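Long-range contacts in ubiquitin-like-specific protease 2 (PDB 5LNB), which removes SUMO from modified proteins as a cysteine protease of the peptidase C48 family, here represented by the part that holds its catalytic domain: residues L23-N28 against L54-K59; T105-K110 against I183-D188; H122-I127 against Q169-E174. All blocks are in the same frame, centred on the assembly; numbering follows the deposited sequence.

Contact 1: L23-N28 against L54-K59; sequences LCYKFN and LDFFTK
Phe56 reaches out from helix 51-67 and puts its CE1 corner between two aromatic rings of the 23-28 segment. Against Tyr25 it makes an offset edge-to-face pair: the edge of Phe56 is directed at the tyrosine face, the planes are 88° apart, and CE1 of Phe56 comes 3.8 Å from CB of Tyr25. The same CE1 lies 3.7 Å from CZ of Phe27, whose ring is inclined to that of Phe56. Phe27 is itself sandwiched, with CD1 of Tyr25 over one face and the Lys59 chain over the other. There CG of Lys59 makes a CH-pi contact, 3.7 Å from the centroid of the Phe27 ring. A bend at chi2 (75°) sends the rest of the lysine along the ring, with CE still near Phe27 CD2, and its NZ ends in salt bridges with Asp29 and Glu63. The charged group is thus fixed beyond the greasy part of the chain. Farther out, Leu23 CD2 brushes Phe56 CZ at 4.5 Å, and Leu272 of helix 264-285 packs on both residues. Tyr33 meets the Phe27 ring from the partner strand 32-35. The whole is an aromatic cluster that seats a two-stranded antiparallel hairpin on helix 51-67.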
loop_
_atom_site.group_PDB
_atom_site.type_symbol
_atom_site.label_atom_id
_atom_site.label_comp_id
_atom_site.label_asym_id
_atom_site.label_seq_id
_atom_site.Cartn_x
_atom_site.Cartn_y
_atom_site.Cartn_z
ATOM N N LEU A 23 13.137 -8.776 13.915
ATOM C CA LEU A 23 13.742 -8.452 12.633
ATOM C C LEU A 23 13.967 -6.949 12.520
ATOM O O LEU A 23 13.059 -6.148 12.761
ATOM C CB LEU A 23 12.857 -8.935 11.486
ATOM C CG LEU A 23 13.226 -8.429 10.092
ATOM C CD1 LEU A 23 14.645 -8.858 9.710
ATOM C CD2 LEU A 23 12.198 -8.915 9.082
ATOM N N CYS A 24 15.181 -6.571 12.152
ATOM C CA CYS A 24 15.520 -5.191 11.834
ATOM C C CYS A 24 15.967 -5.171 10.377
ATOM O O CYS A 24 17.012 -5.731 10.035
ATOM C CB CYS A 24 16.610 -4.671 12.769
ATOM S SG CYS A 24 16.934 -2.931 12.570
ATOM N N TYR A 25 15.171 -4.555 9.513
ATOM C CA TYR A 25 15.423 -4.599 8.080
ATOM C C TYR A 25 15.730 -3.201 7.559
ATOM O O TYR A 25 15.014 -2.243 7.874
ATOM C CB TYR A 25 14.231 -5.203 7.340
ATOM C CG TYR A 25 14.572 -5.629 5.938
ATOM C CD1 TYR A 25 14.327 -4.792 4.849
ATOM C CD2 TYR A 25 15.161 -6.860 5.702
ATOM C CE1 TYR A 25 14.651 -5.189 3.562
ATOM C CE2 TYR A 25 15.485 -7.263 4.428
ATOM C CZ TYR A 25 15.229 -6.429 3.366
ATOM O OH TYR A 25 15.572 -6.858 2.109
ATOM N N LYS A 26 16.785 -3.095 6.752
ATOM C CA LYS A 26 17.277 -1.834 6.206
ATOM C C LYS A 26 17.028 -1.803 4.701
ATOM O O LYS A 26 17.573 -2.634 3.966
ATOM C CB LYS A 26 18.770 -1.679 6.499
ATOM C CG LYS A 26 19.557 -2.995 6.337
ATOM C CD LYS A 26 21.072 -2.798 6.493
ATOM C CE LYS A 26 21.845 -4.126 6.464
ATOM N NZ LYS A 26 21.768 -4.903 7.746
ATOM N N PHE A 27 16.225 -0.844 4.241
ATOM C CA PHE A 27 15.964 -0.687 2.815
ATOM C C PHE A 27 16.989 0.249 2.164
ATOM O O PHE A 27 17.717 0.985 2.836
ATOM C CB PHE A 27 14.547 -0.170 2.577
ATOM C CG PHE A 27 13.481 -1.174 2.887
ATOM C CD1 PHE A 27 13.287 -2.265 2.061
ATOM C CD2 PHE A 27 12.668 -1.021 3.993
ATOM C CE1 PHE A 27 12.305 -3.191 2.336
ATOM C CE2 PHE A 27 11.691 -1.946 4.278
ATOM C CZ PHE A 27 11.502 -3.031 3.445
ATOM N N ASN A 28 17.025 0.223 0.827
ATOM C CA ASN A 28 18.062 0.942 0.088
ATOM C C ASN A 28 17.908 2.456 0.168
ATOM O O ASN A 28 18.857 3.176 -0.155
ATOM C CB ASN A 28 18.079 0.507 -1.380
ATOM C CG ASN A 28 18.524 -0.936 -1.559
ATOM O OD1 ASN A 28 17.848 -1.730 -2.216
ATOM N ND2 ASN A 28 19.664 -1.282 -0.972
ATOM N N LEU A 54 1.700 -4.714 7.592
ATOM C CA LEU A 54 1.249 -4.185 6.312
ATOM C C LEU A 54 2.194 -3.108 5.791
ATOM O O LEU A 54 2.563 -3.124 4.611
ATOM C CB LEU A 54 -0.174 -3.653 6.434
ATOM C CG LEU A 54 -0.741 -3.330 5.054
ATOM C CD1 LEU A 54 -2.136 -3.854 4.971
ATOM C CD2 LEU A 54 -0.681 -1.815 4.796
ATOM N N ASP A 55 2.602 -2.162 6.649
ATOM C CA ASP A 55 3.502 -1.112 6.162
ATOM C C ASP A 55 4.864 -1.686 5.780
ATOM O O ASP A 55 5.479 -1.230 4.812
ATOM C CB ASP A 55 3.641 0.024 7.189
ATOM C CG ASP A 55 2.355 0.851 7.332
ATOM O OD1 ASP A 55 1.667 1.054 6.326
ATOM O OD2 ASP A 55 2.015 1.285 8.449
ATOM N N PHE A 56 5.344 -2.702 6.503
ATOM C CA PHE A 56 6.600 -3.324 6.105
ATOM C C PHE A 56 6.501 -3.924 4.709
ATOM O O PHE A 56 7.375 -3.707 3.862
ATOM C CB PHE A 56 7.025 -4.402 7.094
ATOM C CG PHE A 56 8.216 -5.179 6.620
ATOM C CD1 PHE A 56 9.481 -4.626 6.681
ATOM C CD2 PHE A 56 8.070 -6.441 6.071
ATOM C CE1 PHE A 56 10.585 -5.334 6.239
ATOM C CE2 PHE A 56 9.173 -7.144 5.620
ATOM C CZ PHE A 56 10.430 -6.585 5.705
ATOM N N PHE A 57 5.443 -4.691 4.446
ATOM C CA PHE A 57 5.383 -5.424 3.189
ATOM C C PHE A 57 5.029 -4.544 1.996
ATOM O O PHE A 57 5.511 -4.801 0.888
ATOM C CB PHE A 57 4.397 -6.574 3.308
ATOM C CG PHE A 57 5.025 -7.838 3.783
ATOM C CD1 PHE A 57 6.035 -8.438 3.040
ATOM C CD2 PHE A 57 4.614 -8.437 4.963
ATOM C CE1 PHE A 57 6.632 -9.626 3.469
ATOM C CE2 PHE A 57 5.198 -9.633 5.389
ATOM C CZ PHE A 57 6.204 -10.223 4.640
ATOM N N THR A 58 4.200 -3.514 2.170
ATOM C CA THR A 58 3.997 -2.599 1.053
ATOM C C THR A 58 5.320 -1.951 0.666
ATOM O O THR A 58 5.672 -1.889 -0.517
ATOM C CB THR A 58 2.950 -1.533 1.397
ATOM O OG1 THR A 58 3.411 -0.734 2.495
ATOM C CG2 THR A 58 1.618 -2.183 1.764
ATOM N N LYS A 59 6.084 -1.505 1.663
ATOM C CA LYS A 59 7.435 -1.022 1.420
ATOM C C LYS A 59 8.294 -2.104 0.778
ATOM O O LYS A 59 8.995 -1.856 -0.210
ATOM C CB LYS A 59 8.048 -0.554 2.735
ATOM C CG LYS A 59 9.455 -0.024 2.623
ATOM C CD LYS A 59 9.462 1.348 1.995
ATOM C CE LYS A 59 10.808 2.060 2.226
ATOM N NZ LYS A 59 11.023 3.163 1.248
#

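Contact 2: T105-K110 against I183-D188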
loop_
_atom_site.group_PDB
_atom_site.type_symbol
_atom_site.label_atom_id
_atom_site.label_comp_id
_atom_site.label_asym_id
_atom_site.label_seq_id
_atom_site.Cartn_x
_atom_site.Cartn_y
_atom_site.Cartn_z
ATOM N N THR A 105 7.495 17.146 0.654
ATOM C CA THR A 105 7.078 16.147 -0.321
ATOM C C THR A 105 6.778 16.829 -1.648
ATOM O O THR A 105 6.635 18.054 -1.735
ATOM C CB THR A 105 5.825 15.397 0.137
ATOM O OG1 THR A 105 4.755 16.341 0.287
ATOM C CG2 THR A 105 6.076 14.647 1.451
ATOM N N ASP A 106 6.648 16.013 -2.684
ATOM C CA ASP A 106 6.392 16.512 -4.022
ATOM C C ASP A 106 5.501 15.495 -4.730
ATOM O O ASP A 106 5.883 14.876 -5.718
ATOM C CB ASP A 106 7.713 16.749 -4.754
ATOM C CG ASP A 106 7.524 17.359 -6.125
ATOM O OD1 ASP A 106 6.419 17.870 -6.414
ATOM O OD2 ASP A 106 8.493 17.332 -6.915
ATOM N N LEU A 107 4.277 15.328 -4.219
ATOM C CA LEU A 107 3.433 14.210 -4.653
ATOM C C LEU A 107 3.047 14.299 -6.125
ATOM O O LEU A 107 2.884 13.264 -6.783
ATOM C CB LEU A 107 2.171 14.126 -3.793
ATOM C CG LEU A 107 2.424 13.837 -2.309
ATOM C CD1 LEU A 107 1.118 13.748 -1.519
ATOM C CD2 LEU A 107 3.250 12.552 -2.173
ATOM N N PHE A 108 2.882 15.509 -6.660
ATOM C CA PHE A 108 2.427 15.636 -8.037
ATOM C C PHE A 108 3.528 15.355 -9.054
ATOM O O PHE A 108 3.256 15.396 -10.257
ATOM C CB PHE A 108 1.819 17.027 -8.275
ATOM C CG PHE A 108 0.433 17.201 -7.682
ATOM C CD1 PHE A 108 0.124 16.691 -6.429
ATOM C CD2 PHE A 108 -0.555 17.877 -8.381
ATOM C CE1 PHE A 108 -1.136 16.856 -5.884
ATOM C CE2 PHE A 108 -1.819 18.040 -7.841
ATOM C CZ PHE A 108 -2.108 17.531 -6.593
ATOM N N SER A 109 4.754 15.062 -8.623
ATOM C CA SER A 109 5.740 14.521 -9.552
ATOM C C SER A 109 5.722 12.995 -9.585
ATOM O O SER A 109 6.487 12.387 -10.341
ATOM C CB SER A 109 7.144 15.020 -9.202
ATOM O OG SER A 109 7.592 14.455 -7.984
ATOM N N LYS A 110 4.850 12.363 -8.812
ATOM C CA LYS A 110 4.781 10.912 -8.762
ATOM C C LYS A 110 3.776 10.365 -9.775
ATOM O O LYS A 110 2.689 10.918 -9.961
ATOM C CB LYS A 110 4.405 10.458 -7.350
ATOM C CG LYS A 110 5.252 11.095 -6.253
ATOM C CD LYS A 110 6.696 10.648 -6.374
ATOM C CE LYS A 110 7.636 11.599 -5.656
ATOM N NZ LYS A 110 9.022 11.102 -5.827
ATOM N N ILE A 183 -6.672 18.607 -3.431
ATOM C CA ILE A 183 -6.992 19.968 -3.833
ATOM C C ILE A 183 -6.207 20.961 -2.989
ATOM O O ILE A 183 -5.615 21.913 -3.509
ATOM C CB ILE A 183 -8.507 20.207 -3.732
ATOM C CG1 ILE A 183 -9.232 19.381 -4.794
ATOM C CG2 ILE A 183 -8.829 21.682 -3.890
ATOM C CD1 ILE A 183 -10.744 19.483 -4.716
ATOM N N SER A 184 -6.189 20.745 -1.673
ATOM C CA SER A 184 -5.439 21.619 -0.781
ATOM C C SER A 184 -3.946 21.498 -1.037
ATOM O O SER A 184 -3.228 22.506 -1.093
ATOM C CB SER A 184 -5.763 21.281 0.672
ATOM O OG SER A 184 -7.143 21.467 0.926
ATOM N N TYR A 185 -3.461 20.262 -1.187
ATOM C CA TYR A 185 -2.055 20.044 -1.498
ATOM C C TYR A 185 -1.645 20.817 -2.743
ATOM O O TYR A 185 -0.620 21.506 -2.753
ATOM C CB TYR A 185 -1.792 18.548 -1.678
ATOM C CG TYR A 185 -0.331 18.195 -1.777
ATOM C CD1 TYR A 185 0.321 18.210 -3.007
ATOM C CD2 TYR A 185 0.406 17.859 -0.638
ATOM C CE1 TYR A 185 1.665 17.892 -3.106
ATOM C CE2 TYR A 185 1.756 17.525 -0.728
ATOM C CZ TYR A 185 2.381 17.551 -1.966
ATOM O OH TYR A 185 3.717 17.235 -2.088
ATOM N N ALA A 186 -2.439 20.704 -3.811
ATOM C CA ALA A 186 -2.135 21.401 -5.056
ATOM C C ALA A 186 -2.011 22.905 -4.836
ATOM O O ALA A 186 -1.104 23.552 -5.377
ATOM C CB ALA A 186 -3.221 21.103 -6.091
ATOM N N LEU A 187 -2.934 23.483 -4.068
ATOM C CA LEU A 187 -2.895 24.918 -3.825
ATOM C C LEU A 187 -1.690 25.289 -2.972
ATOM O O LEU A 187 -1.003 26.278 -3.247
ATOM C CB LEU A 187 -4.197 25.366 -3.157
ATOM C CG LEU A 187 -4.305 26.872 -2.920
ATOM C CD1 LEU A 187 -4.361 27.634 -4.237
ATOM C CD2 LEU A 187 -5.520 27.220 -2.071
ATOM N N ASP A 188 -1.412 24.485 -1.946
ATOM C CA ASP A 188 -0.329 24.774 -1.018
ATOM C C ASP A 188 1.034 24.663 -1.694
ATOM O O ASP A 188 1.852 25.581 -1.604
ATOM C CB ASP A 188 -0.419 23.818 0.171
ATOM C CG ASP A 188 0.667 24.051 1.204
ATOM O OD1 ASP A 188 1.187 25.188 1.290
ATOM O OD2 ASP A 188 0.997 23.089 1.934
#
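The hydroxyl of Tyr185 is gripped twice by the 105-110 loop. It donates to Thr105 OG1, 2.7 Å from Tyr185 OH, and accepts from the backbone N of Leu107, 2.9 Å from that OH, in a nearly straight bond (166°). With CG opposite the backbone N (chi1 -170°), the tyrosine ring leaves helix 172-190 and points its hydroxyl into the loop. Thr105 OG1 lies at the ring edge, in its plane, and is tied in turn to the carbonyl of Val102. Leu107 lays CD1 over one face, 4.1 Å from the Tyr185 centroid, as a CH-pi contact. Phe108 lies almost parallel to Tyr185 (planes at 18°) but slid so far aside that the rings barely overlap; the touch is CE1 of Phe108 to CD1 of Tyr185, 3.5 Å. Beyond it, Phe108 CZ rests 3.8 Å from Ala186 CB. A phenylalanine in place of Tyr185 would probably leave Leu107 N without its acceptor and Thr105 OG1 without that donor. The two bonds and the ring packing pin the 3-10 turn 107-109 to helix 172-190, whose Tyr190 hydroxyl also bonds Phe108 N. Strand 76-78 touches Thr105 and Leu107 through His77, while Tyr95 of helix 94-98 packs on Tyr185.

Contact 3: H122-I127 against Q169-E174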
loop_
_atom_site.group_PDB
_atom_site.type_symbol
_atom_site.label_atom_id
_atom_site.label_comp_id
_atom_site.label_asym_id
_atom_site.label_seq_id
_atom_site.Cartn_x
_atom_site.Cartn_y
_atom_site.Cartn_z
ATOM N N HIS A 122 -10.966 -2.844 8.878
ATOM C CA HIS A 122 -11.142 -3.193 7.477
ATOM C C HIS A 122 -10.034 -2.519 6.682
ATOM O O HIS A 122 -9.980 -1.288 6.614
ATOM C CB HIS A 122 -12.519 -2.752 6.977
ATOM C CG HIS A 122 -12.731 -2.960 5.506
ATOM N ND1 HIS A 122 -13.794 -2.405 4.822
ATOM C CD2 HIS A 122 -12.028 -3.673 4.591
ATOM C CE1 HIS A 122 -13.732 -2.758 3.549
ATOM N NE2 HIS A 122 -12.669 -3.527 3.382
ATOM N N TRP A 123 -9.160 -3.328 6.082
ATOM C CA TRP A 123 -8.103 -2.846 5.203
ATOM C C TRP A 123 -8.580 -2.784 3.756
ATOM O O TRP A 123 -9.175 -3.739 3.246
ATOM C CB TRP A 123 -6.882 -3.763 5.262
ATOM C CG TRP A 123 -5.964 -3.610 6.442
ATOM C CD1 TRP A 123 -5.809 -4.492 7.483
ATOM C CD2 TRP A 123 -5.029 -2.547 6.672
ATOM N NE1 TRP A 123 -4.854 -4.023 8.363
ATOM C CE2 TRP A 123 -4.357 -2.835 7.886
ATOM C CE3 TRP A 123 -4.708 -1.369 5.985
ATOM C CZ2 TRP A 123 -3.375 -1.993 8.417
ATOM C CZ3 TRP A 123 -3.740 -0.532 6.510
ATOM C CH2 TRP A 123 -3.083 -0.850 7.720
ATOM N N PHE A 124 -8.300 -1.670 3.092
ATOM C CA PHE A 124 -8.299 -1.616 1.635
ATOM C C PHE A 124 -7.273 -0.556 1.248
ATOM O O PHE A 124 -6.547 -0.043 2.104
ATOM C CB PHE A 124 -9.715 -1.384 1.072
ATOM C CG PHE A 124 -10.331 -0.055 1.443
ATOM C CD1 PHE A 124 -10.242 1.033 0.584
ATOM C CD2 PHE A 124 -11.031 0.095 2.631
ATOM C CE1 PHE A 124 -10.821 2.256 0.914
ATOM C CE2 PHE A 124 -11.616 1.317 2.968
ATOM C CZ PHE A 124 -11.507 2.396 2.112
ATOM N N SER A 125 -7.180 -0.237 -0.042
ATOM C CA SER A 125 -6.100 0.641 -0.476
ATOM C C SER A 125 -6.487 1.388 -1.747
ATOM O O SER A 125 -7.373 0.972 -2.497
ATOM C CB SER A 125 -4.812 -0.160 -0.698
ATOM O OG SER A 125 -3.735 0.671 -1.086
ATOM N N CYS A 126 -5.799 2.496 -1.995
ATOM C CA CYS A 126 -5.914 3.150 -3.286
ATOM C C CYS A 126 -4.529 3.553 -3.776
ATOM O O CYS A 126 -3.558 3.573 -3.020
ATOM C CB CYS A 126 -6.852 4.361 -3.231
ATOM S SG CYS A 126 -6.237 5.707 -2.276
ATOM N N ILE A 127 -4.451 3.832 -5.069
ATOM C CA ILE A 127 -3.241 4.295 -5.730
ATOM C C ILE A 127 -3.647 5.473 -6.604
ATOM O O ILE A 127 -4.534 5.339 -7.459
ATOM C CB ILE A 127 -2.572 3.191 -6.567
ATOM C CG1 ILE A 127 -2.152 2.032 -5.677
ATOM C CG2 ILE A 127 -1.367 3.748 -7.332
ATOM C CD1 ILE A 127 -1.426 0.896 -6.416
ATOM N N GLN A 169 -17.509 -3.842 -1.683
ATOM C CA GLN A 169 -17.839 -2.504 -1.216
ATOM C C GLN A 169 -17.197 -1.459 -2.116
ATOM O O GLN A 169 -16.126 -1.678 -2.690
ATOM C CB GLN A 169 -17.362 -2.255 0.220
ATOM C CG GLN A 169 -17.926 -3.189 1.266
ATOM C CD GLN A 169 -17.447 -2.846 2.668
ATOM O OE1 GLN A 169 -16.894 -1.771 2.911
ATOM N NE2 GLN A 169 -17.653 -3.766 3.596
ATOM N N THR A 170 -17.850 -0.304 -2.191
ATOM C CA THR A 170 -17.341 0.883 -2.855
ATOM C C THR A 170 -17.140 1.968 -1.799
ATOM O O THR A 170 -17.789 1.954 -0.748
ATOM C CB THR A 170 -18.303 1.349 -3.951
ATOM O OG1 THR A 170 -19.548 1.730 -3.355
ATOM C CG2 THR A 170 -18.561 0.212 -4.953
ATOM N N HIS A 171 -16.238 2.909 -2.069
ATOM C CA HIS A 171 -15.697 3.738 -0.996
ATOM C C HIS A 171 -15.727 5.217 -1.341
ATOM O O HIS A 171 -14.807 5.968 -1.021
ATOM C CB HIS A 171 -14.284 3.287 -0.647
ATOM C CG HIS A 171 -14.227 1.884 -0.146
ATOM N ND1 HIS A 171 -14.779 1.505 1.058
ATOM C CD2 HIS A 171 -13.717 0.757 -0.698
ATOM C CE1 HIS A 171 -14.593 0.210 1.237
ATOM N NE2 HIS A 171 -13.950 -0.267 0.188
ATOM N N SER A 172 -16.810 5.665 -1.970
ATOM C CA SER A 172 -16.986 7.088 -2.246
ATOM C C SER A 172 -16.775 7.946 -0.996
ATOM O O SER A 172 -16.025 8.934 -1.021
ATOM C CB SER A 172 -18.379 7.312 -2.831
ATOM O OG SER A 172 -18.530 8.641 -3.260
ATOM N N ARG A 173 -17.433 7.588 0.110
ATOM C CA ARG A 173 -17.356 8.409 1.316
ATOM C C ARG A 173 -15.940 8.456 1.884
ATOM O O ARG A 173 -15.489 9.511 2.345
ATOM C CB ARG A 173 -18.331 7.899 2.373
ATOM C CG ARG A 173 -19.759 8.395 2.204
ATOM C CD ARG A 173 -20.656 7.921 3.344
ATOM N NE ARG A 173 -20.796 6.464 3.366
ATOM C CZ ARG A 173 -20.120 5.655 4.177
ATOM N NH1 ARG A 173 -19.255 6.159 5.049
ATOM N NH2 ARG A 173 -20.310 4.341 4.117
ATOM N N GLU A 174 -15.227 7.323 1.882
ATOM C CA GLU A 174 -13.882 7.282 2.459
ATOM C C GLU A 174 -12.825 7.881 1.541
ATOM O O GLU A 174 -11.772 8.295 2.025
ATOM C CB GLU A 174 -13.463 5.840 2.797
ATOM C CG GLU A 174 -14.330 5.155 3.839
ATOM C CD GLU A 174 -15.603 4.565 3.247
ATOM O OE1 GLU A 174 -15.507 3.851 2.226
ATOM O OE2 GLU A 174 -16.695 4.818 3.796
#
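Phe124 and His171 lie face to face, their ring centroids 3.6 Å apart and their planes only 6° from parallel. The two side chains come from opposite directions, and NE2 of His171 sits over the centre of the phenyl ring. Phe124 reaches this place with CG wedged between its backbone N and carbonyl carbon (chi1 64°), which lifts the ring off strand 122-129 toward the 169-174 segment. His171 answers with CG opposite its own carbonyl carbon, and its second face is backed by the main-chain carbon of Gln169.

Bonds at both nitrogens fix the rotation of the imidazole. His171 ND1 donates in the ring plane to Glu174 OE1, 2.7 Å away, though the bond is bent (146°) and meets the carboxylate on its anti side, tilted from the carboxylate plane. Glu174 folds back at chi2 to make it, while its CB stands 4.0 Å from Phe124 CZ at the edge of that ring. His171 NE2 is hydrogen-bonded to Asp165 OD2.

His122, with CG opposite its backbone N, turns its ring to the side of the strand used by Phe124. Its CE1 edge meets Gln169 OE1 at 3.4 Å, and the extended glutamine chain sets its amide steeply across the imidazole. His122 NE2 bonds the other oxygen of Asp165, and the side chain touches Cys215, consistent with the His-Asp-Cys triad of C48 peptidases.

His171 is the N-cap of helix 172-190, so the stack joins that helix start to strand 122-129, flanked in the sheet by strands 112-119 and 159-164, with Cys215 at the start of helix 215-228.

How the contacts relate
All three contacts are largely buried, though contact 3 includes the exposed Gln169 and the centre of contact 2 lies about 19 Å from the centre of the chain, against about 12 Å for the other two. Contacts 2 and 3 share helix 172-190: contact 3 fixes its beginning against the central sheet, contact 2 its later turns against a loop, and contact 3 is nested within the chain loop closed by contact 2. Contact 1 is on the other side of the chain's centre from contact 3, yet they touch where Leu54 CD1 packs 3.6 Å from Trp123 CD2. Aromatic rings serve each place differently: hydrocarbon packing in contact 1, a hydroxyl anchor in contact 2, and imidazoles bonded to carboxylates at the probable active site in contact 3.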